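Local coordinates for uncharacterized protein (Bacteroides uniformis, PDB 4IYK) that is of unknown function but, built from two beta domains, may bind carbohydrate, at residues Gly12-Ile21 and Gly61-Ala70; Pro105-Lys116 and Asn216-Leu225. One frame throughout, in Å; residues are numbered along the deposited sequence.

Contact 1 of 2, residues Gly12-Ile21 and Gly61-Ala70; sequences GPDASIHGSI and GEYRNNMVFA. With EDO (1,2-ethanediol), chain H.
Ile17 and Asn65 form an antiparallel hydrogen-bonded pair: Asn65 N gives a bond of 2.7 Å to Ile17 O, and Ile17 N returns one of 2.8 Å to Asn65 O. Gly19 with Tyr63 and Ala15 with Val68 continue the pairing, although Ala15 N to Val68 O is weak, and Ile21 N to Gly61 O (2.8 Å) ends it. Between Ala15 and Ile17 the register slips by one residue, a beta bulge, and there Asn65 OD1 takes the N-H of selenomethionine Met67 in an Asx turn. Tyr63 lays its ring over the backbone of Gly19, whose N stands 3.6 Å above the ring centre; with CG between backbone N and carbonyl carbon (chi1 74°) the ring folds back across the neighbouring strand, and Tyr63 OH bonds to Tyr99 O. At the far end Asp14 OD1 accepts Ala70 N at 2.7 Å, nearly straight and on its syn side, while Pro13 CA sits over the face of Phe69, 4.1 Å from the ring centroid. Asp96 binds the side chains of Ser16 and His18; an ethanediol, probably from the crystallisation liquor, accepts from Arg64 NH2 and, at 3.0 Å through its O2, from Asn66 ND2, and weakly through O1 from Arg64 NE. Backbone pairing thus fixes the strands, while side-chain oxygens serve N-H groups: Asn65 OD1 beside the corner at Asn66, Asp14 OD1 beyond it.

Contact 2 of 2, residues Pro105-Lys116 and Asn216-Leu225; sequences PYIRVKSPKVEK and NYAPVVVIKL
Val114 packs against Val221, their CB atoms 4.0 Å apart, and Ile223 reaches the same valine with CD1, 4.1 Å from Val114 CG1. Ile223 CG1 lies anti to the carbonyl carbon (chi1 -58°) and the chain runs on extended (chi2 176°), which carries CD1 toward Val114 while CG2 meets Lys116 CB. Nearer the start of both segments, Ala218 CB rests on Pro112 CB at 3.6 Å and on Val109 CG1 at 3.8 Å. No direct backbone hydrogen bond joins the segments; instead one water accepts from Val109 N at 3.0 Å and donates to Tyr217 O at 2.7 Å. At the polar edge Asn216 OD1 accepts Ile107 N at 3.1 Å, a bent bond whose donor stands well above the amide's carbonyl plane, and Asn216 ND2 donates to Asn81 O. With an alanine in place of Asn216, Ile107 N and Asn81 O would probably lose these partners and a gap open beside Pro105 CB. Strands 112-116 and 221-224 run almost parallel, at 9°, with axes 7.9 Å apart, too far for backbone pairing; they belong to separate antiparallel sheets whose edges approach through apolar side chains, as expected of an immunoglobulin-like beta sandwich of the E-set clan.

In the fold
From the N terminus, strand 15-23 is the first of the fold, and contact 1 closes a loop of 39 residues when the chain returns as strand 62-65, the outer neighbour of 15-23 in a three-stranded sheet. Beyond the corner at Asn66 the chain enters strand 67-77 of the four-stranded sheet, so contact 1 also links the two sheets of this transthyretin-clan domain. Contact 2 opens only after contact 1 has closed; the two neither nest nor cross. It joins strand 107-117, the first of the C-terminal half, to the last strand, 216-224, across 99 intervening residues. The contacts lie about 28 Å apart, centre to centre, on opposite sides of the chain's centre.

Contact 1 of 2, residues Gly12-Ile21 and Gly61-Ala70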
loop_
_atom_site.group_PDB
_atom_site.type_symbol
_atom_site.label_atom_id
_atom_site.label_comp_id
_atom_site.label_asym_id
_atom_site.label_seq_id
_atom_site.Cartn_x
_atom_site.Cartn_y
_atom_site.Cartn_z
ATOM N N GLY A 12 -20.705 26.554 3.202
ATOM C CA GLY A 12 -19.719 25.670 2.590
ATOM C C GLY A 12 -18.633 25.177 3.537
ATOM O O GLY A 12 -18.686 25.471 4.736
ATOM N N PRO A 13 -17.626 24.410 3.042
ATOM C CA PRO A 13 -16.555 23.922 3.939
ATOM C C PRO A 13 -15.667 25.054 4.473
ATOM O O PRO A 13 -15.309 25.981 3.738
ATOM C CB PRO A 13 -15.752 22.960 3.056
ATOM C CG PRO A 13 -16.586 22.739 1.839
ATOM C CD PRO A 13 -17.394 23.971 1.654
ATOM N N ASP A 14 -15.333 24.971 5.765
ATOM C CA ASP A 14 -14.527 25.956 6.488
ATOM C C ASP A 14 -13.193 25.359 6.991
ATOM O O ASP A 14 -12.486 26.007 7.771
ATOM C CB ASP A 14 -15.344 26.526 7.680
ATOM C CG ASP A 14 -15.893 25.500 8.676
ATOM O OD1 ASP A 14 -15.739 24.279 8.430
ATOM O OD2 ASP A 14 -16.512 25.921 9.683
ATOM N N ALA A 15 -12.842 24.139 6.543
ATOM C CA ALA A 15 -11.618 23.513 7.012
ATOM C C ALA A 15 -10.930 22.638 5.957
ATOM O O ALA A 15 -11.511 22.286 4.920
ATOM C CB ALA A 15 -11.901 22.688 8.264
ATOM N N SER A 16 -9.667 22.314 6.231
ATOM C CA SER A 16 -8.839 21.441 5.392
ATOM C C SER A 16 -8.045 20.544 6.322
ATOM O O SER A 16 -7.852 20.908 7.478
ATOM C CB SER A 16 -7.932 22.246 4.461
ATOM O OG SER A 16 -7.169 23.203 5.182
ATOM N N ILE A 17 -7.671 19.348 5.860
ATOM C CA ILE A 17 -6.918 18.407 6.686
ATOM C C ILE A 17 -5.963 17.606 5.797
ATOM O O ILE A 17 -6.280 17.266 4.658
ATOM C CB ILE A 17 -7.841 17.494 7.555
ATOM C CG1 ILE A 17 -7.016 16.679 8.581
ATOM C CG2 ILE A 17 -8.779 16.583 6.684
ATOM C CD1 ILE A 17 -7.777 16.357 9.914
ATOM N N HIS A 18 -4.773 17.357 6.305
ATOM C CA HIS A 18 -3.759 16.575 5.596
ATOM C C HIS A 18 -2.952 15.835 6.660
ATOM O O HIS A 18 -3.045 16.169 7.841
ATOM C CB HIS A 18 -2.870 17.461 4.694
ATOM C CG HIS A 18 -2.163 18.529 5.467
ATOM N ND1 HIS A 18 -0.877 18.335 5.959
ATOM C CD2 HIS A 18 -2.629 19.721 5.914
ATOM C CE1 HIS A 18 -0.594 19.431 6.651
ATOM N NE2 HIS A 18 -1.620 20.288 6.662
ATOM N N GLY A 19 -2.189 14.847 6.239
ATOM C CA GLY A 19 -1.389 14.038 7.141
ATOM C C GLY A 19 -0.887 12.781 6.481
ATOM O O GLY A 19 -0.936 12.650 5.255
ATOM N N SER A 20 -0.417 11.835 7.303
ATOM C CA SER A 20 0.193 10.624 6.790
ATOM C C SER A 20 -0.222 9.398 7.536
ATOM O O SER A 20 -0.540 9.475 8.726
ATOM C CB SER A 20 1.719 10.747 6.891
ATOM O OG SER A 20 2.231 11.795 6.084
ATOM N N ILE A 21 -0.193 8.242 6.834
ATOM C CA ILE A 21 -0.374 6.918 7.439
ATOM C C ILE A 21 1.045 6.464 7.739
ATOM O O ILE A 21 1.853 6.302 6.808
ATOM C CB ILE A 21 -1.174 5.893 6.573
ATOM C CG1 ILE A 21 -2.566 6.454 6.087
ATOM C CG2 ILE A 21 -1.336 4.543 7.345
ATOM C CD1 ILE A 21 -3.596 6.953 7.253
ATOM N N GLY A 61 0.783 7.080 1.111
ATOM C CA GLY A 61 0.267 7.085 2.477
ATOM C C GLY A 61 -0.010 8.500 2.969
ATOM O O GLY A 61 -0.446 8.697 4.095
ATOM N N GLU A 62 0.201 9.506 2.110
ATOM C CA GLU A 62 -0.128 10.893 2.443
ATOM C C GLU A 62 -1.552 11.201 1.995
ATOM O O GLU A 62 -1.953 10.808 0.899
ATOM C CB GLU A 62 0.866 11.859 1.777
ATOM C CG GLU A 62 2.229 11.820 2.441
ATOM C CD GLU A 62 3.399 12.229 1.570
ATOM O OE1 GLU A 62 3.493 11.744 0.418
ATOM O OE2 GLU A 62 4.262 12.982 2.075
ATOM N N TYR A 63 -2.320 11.893 2.835
ATOM C CA TYR A 63 -3.693 12.250 2.487
ATOM C C TYR A 63 -3.869 13.773 2.583
ATOM O O TYR A 63 -3.148 14.419 3.336
ATOM C CB TYR A 63 -4.725 11.481 3.360
ATOM C CG TYR A 63 -4.833 11.967 4.788
ATOM C CD1 TYR A 63 -5.754 12.951 5.144
ATOM C CD2 TYR A 63 -4.057 11.402 5.801
ATOM C CE1 TYR A 63 -5.849 13.413 6.455
ATOM C CE2 TYR A 63 -4.154 11.851 7.121
ATOM C CZ TYR A 63 -5.026 12.881 7.434
ATOM O OH TYR A 63 -5.129 13.342 8.717
ATOM N N ARG A 64 -4.837 14.330 1.811
ATOM C CA ARG A 64 -5.150 15.758 1.770
ATOM C C ARG A 64 -6.607 15.980 1.387
ATOM O O ARG A 64 -7.080 15.407 0.413
ATOM C CB ARG A 64 -4.225 16.470 0.777
ATOM C CG ARG A 64 -4.327 17.977 0.880
ATOM C CD ARG A 64 -3.587 18.649 -0.255
ATOM N NE ARG A 64 -3.737 20.100 -0.181
ATOM C CZ ARG A 64 -3.061 20.961 -0.932
ATOM N NH1 ARG A 64 -2.164 20.525 -1.815
ATOM N NH2 ARG A 64 -3.279 22.265 -0.812
ATOM N N ASN A 65 -7.315 16.816 2.157
ATOM C CA ASN A 65 -8.719 17.129 1.912
ATOM C C ASN A 65 -8.958 18.601 2.178
ATOM O O ASN A 65 -8.843 19.027 3.313
ATOM C CB ASN A 65 -9.644 16.250 2.785
ATOM C CG ASN A 65 -11.097 16.216 2.325
ATOM O OD1 ASN A 65 -11.611 17.136 1.681
ATOM N ND2 ASN A 65 -11.805 15.148 2.659
ATOM N N ASN A 66 -9.273 19.383 1.132
ATOM C CA ASN A 66 -9.532 20.820 1.298
ATOM C C ASN A 66 -11.020 21.144 1.366
ATOM O O ASN A 66 -11.388 22.317 1.302
ATOM C CB ASN A 66 -8.862 21.630 0.185
ATOM C CG ASN A 66 -7.407 21.870 0.489
ATOM O OD1 ASN A 66 -6.570 21.025 0.220
ATOM N ND2 ASN A 66 -7.092 22.976 1.164
HETATM N N MSE A 67 -11.871 20.122 1.549
HETATM C CA MSE A 67 -13.312 20.314 1.631
HETATM C C MSE A 67 -13.909 19.613 2.864
HETATM O O MSE A 67 -14.782 18.755 2.719
HETATM C CB MSE A 67 -13.951 19.786 0.347
HETATM C CG MSE A 67 -14.591 20.861 -0.509
HETATM SE SE MSE A 67 -14.627 20.388 -2.409
HETATM C CE MSE A 67 -15.199 18.500 -2.337
ATOM N N VAL A 68 -13.458 19.967 4.070
ATOM C CA VAL A 68 -14.015 19.340 5.280
ATOM C C VAL A 68 -14.677 20.397 6.180
ATOM O O VAL A 68 -14.336 21.583 6.132
ATOM C CB VAL A 68 -13.018 18.444 6.075
ATOM C CG1 VAL A 68 -12.582 17.240 5.252
ATOM C CG2 VAL A 68 -11.799 19.222 6.561
ATOM N N PHE A 69 -15.658 19.957 6.976
ATOM C CA PHE A 69 -16.390 20.832 7.882
ATOM C C PHE A 69 -15.796 20.771 9.273
ATOM O O PHE A 69 -15.495 19.680 9.772
ATOM C CB PHE A 69 -17.890 20.466 7.913
ATOM C CG PHE A 69 -18.646 20.950 6.698
ATOM C CD1 PHE A 69 -18.616 20.230 5.505
ATOM C CD2 PHE A 69 -19.373 22.132 6.736
ATOM C CE1 PHE A 69 -19.299 20.688 4.373
ATOM C CE2 PHE A 69 -20.067 22.584 5.608
ATOM C CZ PHE A 69 -20.023 21.860 4.432
ATOM N N ALA A 70 -15.587 21.958 9.880
ATOM C CA ALA A 70 -15.100 22.081 11.249
ATOM C C ALA A 70 -16.162 21.480 12.144
ATOM O O ALA A 70 -17.298 21.967 12.147
ATOM C CB ALA A 70 -14.839 23.540 11.603
HETATM C C1 EDO H . -3.963 22.038 3.282
HETATM O O1 EDO H . -4.097 20.948 2.388
HETATM C C2 EDO H . -3.308 23.247 2.579
HETATM O O2 EDO H . -4.179 23.759 1.587
#

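Contact 2 of 2, residues Pro105-Lys116 and Asn216-Leu225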
loop_
_atom_site.group_PDB
_atom_site.type_symbol
_atom_site.label_atom_id
_atom_site.label_comp_id
_atom_site.label_asym_id
_atom_site.label_seq_id
_atom_site.Cartn_x
_atom_site.Cartn_y
_atom_site.Cartn_z
ATOM N N PRO A 105 1.176 -2.369 10.187
ATOM C CA PRO A 105 0.904 -3.040 8.901
ATOM C C PRO A 105 0.896 -4.548 9.097
ATOM O O PRO A 105 1.537 -5.030 10.040
ATOM C CB PRO A 105 2.073 -2.602 8.008
ATOM C CG PRO A 105 3.180 -2.292 8.940
ATOM C CD PRO A 105 2.542 -1.796 10.228
ATOM N N TYR A 106 0.184 -5.299 8.248
ATOM C CA TYR A 106 0.213 -6.758 8.398
ATOM C C TYR A 106 1.601 -7.283 8.057
ATOM O O TYR A 106 2.121 -8.167 8.725
ATOM C CB TYR A 106 -0.862 -7.415 7.508
ATOM C CG TYR A 106 -2.270 -6.971 7.841
ATOM C CD1 TYR A 106 -2.748 -7.028 9.151
ATOM C CD2 TYR A 106 -3.130 -6.507 6.849
ATOM C CE1 TYR A 106 -4.035 -6.606 9.469
ATOM C CE2 TYR A 106 -4.422 -6.083 7.154
ATOM C CZ TYR A 106 -4.870 -6.135 8.471
ATOM O OH TYR A 106 -6.138 -5.720 8.797
ATOM N N ILE A 107 2.217 -6.694 7.029
ATOM C CA ILE A 107 3.538 -7.056 6.535
ATOM C C ILE A 107 4.364 -5.796 6.254
ATOM O O ILE A 107 3.849 -4.842 5.668
ATOM C CB ILE A 107 3.397 -7.920 5.226
ATOM C CG1 ILE A 107 2.721 -9.288 5.516
ATOM C CG2 ILE A 107 4.760 -8.089 4.487
ATOM C CD1 ILE A 107 2.397 -10.091 4.298
ATOM N N ARG A 108 5.675 -5.852 6.580
ATOM C CA ARG A 108 6.648 -4.819 6.217
ATOM C C ARG A 108 7.568 -5.394 5.145
ATOM O O ARG A 108 8.087 -6.491 5.335
ATOM C CB ARG A 108 7.475 -4.387 7.446
ATOM C CG ARG A 108 6.716 -3.601 8.478
ATOM C CD ARG A 108 7.594 -3.231 9.681
ATOM N NE ARG A 108 6.765 -2.547 10.672
ATOM C CZ ARG A 108 6.238 -3.095 11.754
ATOM N NH1 ARG A 108 6.559 -4.336 12.104
ATOM N NH2 ARG A 108 5.435 -2.384 12.538
ATOM N N VAL A 109 7.768 -4.692 4.015
ATOM C CA VAL A 109 8.712 -5.177 3.001
ATOM C C VAL A 109 10.089 -4.653 3.396
ATOM O O VAL A 109 10.256 -3.444 3.554
ATOM C CB VAL A 109 8.342 -4.815 1.551
ATOM C CG1 VAL A 109 9.381 -5.360 0.585
ATOM C CG2 VAL A 109 6.958 -5.337 1.192
ATOM N N LYS A 110 11.055 -5.554 3.576
ATOM C CA LYS A 110 12.389 -5.155 4.017
ATOM C C LYS A 110 13.438 -5.262 2.920
ATOM O O LYS A 110 13.411 -6.184 2.096
ATOM C CB LYS A 110 12.843 -5.975 5.239
ATOM C CG LYS A 110 11.870 -5.949 6.430
ATOM C CD LYS A 110 11.535 -4.532 6.954
ATOM C CE LYS A 110 12.624 -3.876 7.778
ATOM N NZ LYS A 110 12.229 -2.509 8.209
ATOM N N SER A 111 14.415 -4.330 2.981
ATOM C CA SER A 111 15.533 -4.203 2.048
ATOM C C SER A 111 15.046 -4.330 0.575
ATOM O O SER A 111 15.614 -5.132 -0.169
ATOM C CB SER A 111 16.597 -5.250 2.375
ATOM O OG SER A 111 17.064 -5.063 3.700
ATOM N N PRO A 112 13.958 -3.637 0.145
ATOM C CA PRO A 112 13.506 -3.816 -1.237
ATOM C C PRO A 112 14.517 -3.262 -2.240
ATOM O O PRO A 112 15.109 -2.201 -2.016
ATOM C CB PRO A 112 12.188 -3.038 -1.271
ATOM C CG PRO A 112 12.359 -1.979 -0.269
ATOM C CD PRO A 112 13.120 -2.635 0.840
ATOM N N LYS A 113 14.735 -4.012 -3.320
ATOM C CA LYS A 113 15.629 -3.651 -4.418
ATOM C C LYS A 113 14.965 -4.057 -5.729
ATOM O O LYS A 113 14.561 -5.205 -5.847
ATOM C CB LYS A 113 16.976 -4.371 -4.233
ATOM C CG LYS A 113 18.188 -3.676 -4.819
ATOM C CD LYS A 113 19.432 -4.533 -4.566
ATOM C CE LYS A 113 20.696 -3.974 -5.182
ATOM N NZ LYS A 113 21.842 -4.923 -5.060
ATOM N N VAL A 114 14.809 -3.118 -6.691
ATOM C CA VAL A 114 14.233 -3.432 -8.007
ATOM C C VAL A 114 15.220 -2.918 -9.059
ATOM O O VAL A 114 15.511 -1.717 -9.099
ATOM C CB VAL A 114 12.788 -2.902 -8.255
ATOM C CG1 VAL A 114 12.237 -3.426 -9.584
ATOM C CG2 VAL A 114 11.840 -3.268 -7.110
ATOM N N GLU A 115 15.767 -3.817 -9.875
ATOM C CA GLU A 115 16.705 -3.353 -10.878
ATOM C C GLU A 115 16.607 -4.128 -12.185
ATOM O O GLU A 115 16.124 -5.265 -12.242
ATOM C CB GLU A 115 18.161 -3.351 -10.359
ATOM C CG GLU A 115 18.657 -4.637 -9.734
ATOM C CD GLU A 115 20.045 -4.539 -9.127
ATOM O OE1 GLU A 115 20.372 -3.481 -8.540
ATOM O OE2 GLU A 115 20.801 -5.532 -9.221
ATOM N N LYS A 116 17.094 -3.452 -13.231
ATOM C CA LYS A 116 17.170 -3.955 -14.591
ATOM C C LYS A 116 18.571 -4.481 -14.841
ATOM O O LYS A 116 19.540 -3.743 -14.638
ATOM C CB LYS A 116 16.819 -2.828 -15.583
ATOM C CG LYS A 116 16.866 -3.225 -17.057
ATOM C CD LYS A 116 16.625 -1.995 -17.935
ATOM C CE LYS A 116 16.533 -2.337 -19.400
ATOM N NZ LYS A 116 17.849 -2.665 -20.012
ATOM N N ASN A 216 0.358 -4.954 1.219
ATOM C CA ASN A 216 1.381 -4.081 1.755
ATOM C C ASN A 216 2.401 -3.881 0.626
ATOM O O ASN A 216 2.521 -4.735 -0.234
ATOM C CB ASN A 216 1.995 -4.666 3.000
ATOM C CG ASN A 216 1.067 -4.600 4.185
ATOM O OD1 ASN A 216 0.590 -5.612 4.657
ATOM N ND2 ASN A 216 0.794 -3.403 4.693
ATOM N N TYR A 217 3.115 -2.756 0.628
ATOM C CA TYR A 217 4.036 -2.386 -0.432
ATOM C C TYR A 217 5.350 -1.825 0.048
ATOM O O TYR A 217 5.439 -1.225 1.114
ATOM C CB TYR A 217 3.369 -1.280 -1.298
ATOM C CG TYR A 217 2.125 -1.722 -2.032
ATOM C CD1 TYR A 217 2.210 -2.521 -3.162
ATOM C CD2 TYR A 217 0.855 -1.378 -1.565
ATOM C CE1 TYR A 217 1.068 -2.924 -3.853
ATOM C CE2 TYR A 217 -0.296 -1.784 -2.238
ATOM C CZ TYR A 217 -0.181 -2.552 -3.390
ATOM O OH TYR A 217 -1.284 -2.928 -4.105
ATOM N N ALA A 218 6.349 -1.951 -0.815
ATOM C CA ALA A 218 7.636 -1.286 -0.733
ATOM C C ALA A 218 7.500 0.007 -1.565
ATOM O O ALA A 218 6.559 0.084 -2.351
ATOM C CB ALA A 218 8.726 -2.175 -1.305
ATOM N N PRO A 219 8.355 1.043 -1.411
ATOM C CA PRO A 219 8.191 2.253 -2.250
ATOM C C PRO A 219 8.406 1.955 -3.753
ATOM O O PRO A 219 9.155 1.035 -4.111
ATOM C CB PRO A 219 9.263 3.222 -1.702
ATOM C CG PRO A 219 9.611 2.682 -0.329
ATOM C CD PRO A 219 9.501 1.185 -0.491
ATOM N N VAL A 220 7.711 2.706 -4.614
ATOM C CA VAL A 220 7.780 2.605 -6.088
ATOM C C VAL A 220 9.225 2.877 -6.587
ATOM O O VAL A 220 9.908 3.760 -6.063
ATOM C CB VAL A 220 6.766 3.581 -6.733
ATOM C CG1 VAL A 220 7.000 3.717 -8.232
ATOM C CG2 VAL A 220 5.340 3.146 -6.460
ATOM N N VAL A 221 9.693 2.082 -7.583
ATOM C CA VAL A 221 11.005 2.229 -8.229
ATOM C C VAL A 221 10.753 2.517 -9.727
ATOM O O VAL A 221 10.143 1.698 -10.406
ATOM C CB VAL A 221 11.913 0.993 -8.022
ATOM C CG1 VAL A 221 13.268 1.158 -8.729
ATOM C CG2 VAL A 221 12.107 0.691 -6.533
ATOM N N VAL A 222 11.170 3.690 -10.211
ATOM C CA VAL A 222 11.027 4.085 -11.629
ATOM C C VAL A 222 12.253 3.567 -12.370
ATOM O O VAL A 222 13.366 3.680 -11.863
ATOM C CB VAL A 222 10.783 5.619 -11.861
ATOM C CG1 VAL A 222 11.950 6.491 -11.354
ATOM C CG2 VAL A 222 10.464 5.931 -13.330
ATOM N N ILE A 223 12.049 2.968 -13.556
ATOM C CA ILE A 223 13.135 2.446 -14.397
ATOM C C ILE A 223 12.860 2.840 -15.842
ATOM O O ILE A 223 11.739 2.650 -16.332
ATOM C CB ILE A 223 13.337 0.898 -14.258
ATOM C CG1 ILE A 223 13.641 0.481 -12.772
ATOM C CG2 ILE A 223 14.445 0.416 -15.209
ATOM C CD1 ILE A 223 13.761 -0.993 -12.466
ATOM N N LYS A 224 13.872 3.406 -16.517
ATOM C CA LYS A 224 13.738 3.740 -17.936
ATOM C C LYS A 224 14.165 2.524 -18.720
ATOM O O LYS A 224 15.276 2.035 -18.516
ATOM C CB LYS A 224 14.560 4.974 -18.322
ATOM C CG LYS A 224 14.423 5.301 -19.810
ATOM C CD LYS A 224 14.994 6.656 -20.094
ATOM C CE LYS A 224 13.982 7.550 -20.743
ATOM N NZ LYS A 224 13.900 7.319 -22.209
ATOM N N LEU A 225 13.282 2.009 -19.575
ATOM C CA LEU A 225 13.591 0.806 -20.352
ATOM C C LEU A 225 14.278 1.155 -21.700
ATOM O O LEU A 225 14.612 2.332 -21.928
ATOM C CB LEU A 225 12.311 -0.031 -20.595
ATOM C CG LEU A 225 11.478 -0.462 -19.378
ATOM C CD1 LEU A 225 10.367 -1.375 -19.811
ATOM C CD2 LEU A 225 12.329 -1.167 -18.328
ATOM O OXT LEU A 225 14.522 0.244 -22.508
HETATM O O HOH W 1 6.320 -2.143 3.535
#